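Sodium/sialic acid symporter SiaT (Proteus mirabilis, PDB 5NV9) couples the inward sodium gradient to the uptake of the sialic acid N-acetylneuraminic acid across the bacterial inner membrane. Local coordinates at residues 74-79 with 219-224. Residues are numbered along the deposited sequence; the frame is centred on the assembly and turned at random.
Sequences SDWTFI and DKFFPT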
loop_
_atom_site.group_PDB
_atom_site.type_symbol
_atom_site.label_atom_id
_atom_site.label_comp_id
_atom_site.label_asym_id
_atom_site.label_seq_id
_atom_site.Cartn_x
_atom_site.Cartn_y
_atom_site.Cartn_z
ATOM N N SER A 74 -2.161 -22.440 -2.760
ATOM C CA SER A 74 -2.411 -22.510 -4.206
ATOM C C SER A 74 -1.131 -22.450 -5.008
ATOM O O SER A 74 -0.462 -23.457 -5.163
ATOM C CB SER A 74 -3.409 -21.410 -4.666
ATOM O OG SER A 74 -2.828 -20.148 -4.427
ATOM N N ASP A 75 -0.829 -21.287 -5.592
ATOM C CA ASP A 75 0.248 -21.219 -6.509
ATOM C C ASP A 75 0.926 -19.828 -6.548
ATOM O O ASP A 75 0.688 -18.963 -5.681
ATOM C CB ASP A 75 -0.293 -21.659 -7.858
ATOM C CG ASP A 75 -1.478 -20.806 -8.330
ATOM O OD1 ASP A 75 -1.364 -19.563 -8.375
ATOM O OD2 ASP A 75 -2.509 -21.367 -8.733
ATOM N N TRP A 76 1.788 -19.608 -7.535
ATOM C CA TRP A 76 2.472 -18.325 -7.680
ATOM C C TRP A 76 1.804 -17.429 -8.699
ATOM O O TRP A 76 2.380 -16.404 -9.020
ATOM C CB TRP A 76 3.904 -18.528 -8.148
ATOM C CG TRP A 76 4.875 -19.038 -7.132
ATOM C CD1 TRP A 76 4.644 -19.960 -6.160
ATOM C CD2 TRP A 76 6.243 -18.700 -7.055
ATOM N NE1 TRP A 76 5.784 -20.169 -5.430
ATOM C CE2 TRP A 76 6.782 -19.391 -5.951
ATOM C CE3 TRP A 76 7.068 -17.812 -7.783
ATOM C CZ2 TRP A 76 8.124 -19.298 -5.589
ATOM C CZ3 TRP A 76 8.391 -17.691 -7.402
ATOM C CH2 TRP A 76 8.909 -18.414 -6.284
ATOM N N THR A 77 0.623 -17.749 -9.216
ATOM C CA THR A 77 0.112 -16.910 -10.317
ATOM C C THR A 77 0.023 -15.400 -10.023
ATOM O O THR A 77 0.234 -14.612 -10.907
ATOM C CB THR A 77 -1.227 -17.396 -10.871
ATOM O OG1 THR A 77 -2.166 -17.554 -9.825
ATOM C CG2 THR A 77 -1.038 -18.684 -11.596
ATOM N N PHE A 78 -0.312 -15.017 -8.796
ATOM C CA PHE A 78 -0.383 -13.630 -8.403
ATOM C C PHE A 78 0.894 -12.808 -8.572
ATOM O O PHE A 78 0.835 -11.598 -8.677
ATOM C CB PHE A 78 -0.819 -13.514 -6.956
ATOM C CG PHE A 78 -2.317 -13.538 -6.753
ATOM C CD1 PHE A 78 -3.134 -14.505 -7.383
ATOM C CD2 PHE A 78 -2.899 -12.681 -5.827
ATOM C CE1 PHE A 78 -4.503 -14.552 -7.147
ATOM C CE2 PHE A 78 -4.289 -12.703 -5.605
ATOM C CZ PHE A 78 -5.083 -13.651 -6.252
ATOM N N ILE A 79 2.052 -13.469 -8.612
ATOM C CA ILE A 79 3.320 -12.792 -8.782
ATOM C C ILE A 79 3.338 -12.039 -10.134
ATOM O O ILE A 79 4.075 -11.066 -10.284
ATOM C CB ILE A 79 4.565 -13.733 -8.588
ATOM C CG1 ILE A 79 5.774 -12.924 -8.091
ATOM C CG2 ILE A 79 4.884 -14.523 -9.877
ATOM C CD1 ILE A 79 7.056 -13.708 -7.966
ATOM N N ASP A 219 2.265 -28.948 -9.112
ATOM C CA ASP A 219 1.739 -27.947 -10.005
ATOM C C ASP A 219 1.428 -26.629 -9.262
ATOM O O ASP A 219 0.450 -25.973 -9.527
ATOM C CB ASP A 219 0.489 -28.501 -10.726
ATOM C CG ASP A 219 0.263 -27.886 -12.097
ATOM O OD1 ASP A 219 1.231 -27.395 -12.723
ATOM O OD2 ASP A 219 -0.913 -27.869 -12.561
ATOM N N LYS A 220 2.285 -26.237 -8.348
ATOM C CA LYS A 220 2.026 -25.090 -7.531
ATOM C C LYS A 220 2.855 -23.876 -7.922
ATOM O O LYS A 220 3.036 -22.954 -7.092
ATOM C CB LYS A 220 2.228 -25.454 -6.059
ATOM C CG LYS A 220 1.123 -26.320 -5.485
ATOM C CD LYS A 220 1.448 -26.881 -4.103
ATOM C CE LYS A 220 1.272 -25.871 -2.942
ATOM N NZ LYS A 220 -0.088 -25.317 -2.860
ATOM N N PHE A 221 3.425 -23.877 -9.118
ATOM C CA PHE A 221 4.015 -22.633 -9.670
ATOM C C PHE A 221 3.012 -21.914 -10.582
ATOM O O PHE A 221 2.332 -21.010 -10.128
ATOM C CB PHE A 221 5.332 -22.900 -10.372
ATOM C CG PHE A 221 6.449 -23.211 -9.429
ATOM C CD1 PHE A 221 6.844 -22.289 -8.491
ATOM C CD2 PHE A 221 7.131 -24.401 -9.509
ATOM C CE1 PHE A 221 7.901 -22.558 -7.624
ATOM C CE2 PHE A 221 8.185 -24.705 -8.629
ATOM C CZ PHE A 221 8.556 -23.782 -7.686
ATOM N N PHE A 222 2.874 -22.342 -11.833
ATOM C CA PHE A 222 1.985 -21.660 -12.799
ATOM C C PHE A 222 1.117 -22.710 -13.444
ATOM O O PHE A 222 1.420 -23.156 -14.560
ATOM C CB PHE A 222 2.810 -20.837 -13.813
ATOM C CG PHE A 222 3.658 -19.777 -13.159
ATOM C CD1 PHE A 222 3.114 -18.571 -12.792
ATOM C CD2 PHE A 222 4.978 -20.031 -12.842
ATOM C CE1 PHE A 222 3.884 -17.607 -12.181
ATOM C CE2 PHE A 222 5.765 -19.077 -12.217
ATOM C CZ PHE A 222 5.213 -17.867 -11.875
ATOM N N PRO A 223 0.064 -23.167 -12.728
ATOM C CA PRO A 223 -0.696 -24.313 -13.294
ATOM C C PRO A 223 -1.448 -23.848 -14.566
ATOM O O PRO A 223 -2.044 -22.782 -14.566
ATOM C CB PRO A 223 -1.677 -24.704 -12.161
ATOM C CG PRO A 223 -1.659 -23.552 -11.201
ATOM C CD PRO A 223 -0.427 -22.762 -11.402
ATOM N N THR A 224 -1.347 -24.600 -15.649
ATOM C CA THR A 224 -1.921 -24.165 -16.905
ATOM C C THR A 224 -3.457 -24.277 -16.872
ATOM O O THR A 224 -4.136 -23.703 -17.702
ATOM C CB THR A 224 -1.336 -24.947 -18.079
ATOM O OG1 THR A 224 -1.532 -26.332 -17.859
ATOM C CG2 THR A 224 0.122 -24.678 -18.210
#
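The indole of Trp76 receives the edge of Phe221 over one face in a T-shaped stack, the planes turned 75° to each other and the phenyl's CE1 3.8 Å from Trp76 CE2. Both side chains point the same way, a broad indole giving the narrow phenyl edge a wide surface to rest on. Ile79 CG2 lies at the edge of the Phe222 ring, 3.9 Å from Phe222 CZ, and that CZ also packs on CB of Trp76.

The two loops lie at the periplasmic mouth of this LeuT-fold symporter: 74-79, between helix 61-73 and helix 80-87, runs from the periplasmic loop into the membrane segment, and the loop 219-224 follows helix 207-217. Ile79, whose side chain is about 8 Å from the bound sialic acid, carries the contact toward the substrate site from the periplasmic side. Helix 267-301 completes the setting, with Phe289 meeting the indole and Ser293 OG bonded to its NE1.

Between the loops, Trp76 N gives its hydrogen to Phe221 O at 3.0 Å, in the carbonyl plane and on a lone pair. Lys220, a chain long enough to fold back, bends at its last two torsions and donates a hydrogen bond from NZ to Ser74 O (3.0 Å), from above the carbonyl plane. The same ammonium bonds Tyr72 O, so it ties the end of helix 61-73 to residues 219-224.

Asp75 suits the turn because its short carboxylate, with chi1 at 58°, reaches along its own chain, where OD1 accepts from Thr77 N at 2.8 Å on the anti side and closes an Asx turn. The other oxygen, OD2, rests 3.4 Å from Pro223 CG, the carboxylate crossing the proline ring at a slant. Asp75 OD1 takes a second donor, Thr77 OG1, on the syn side at 2.6 Å.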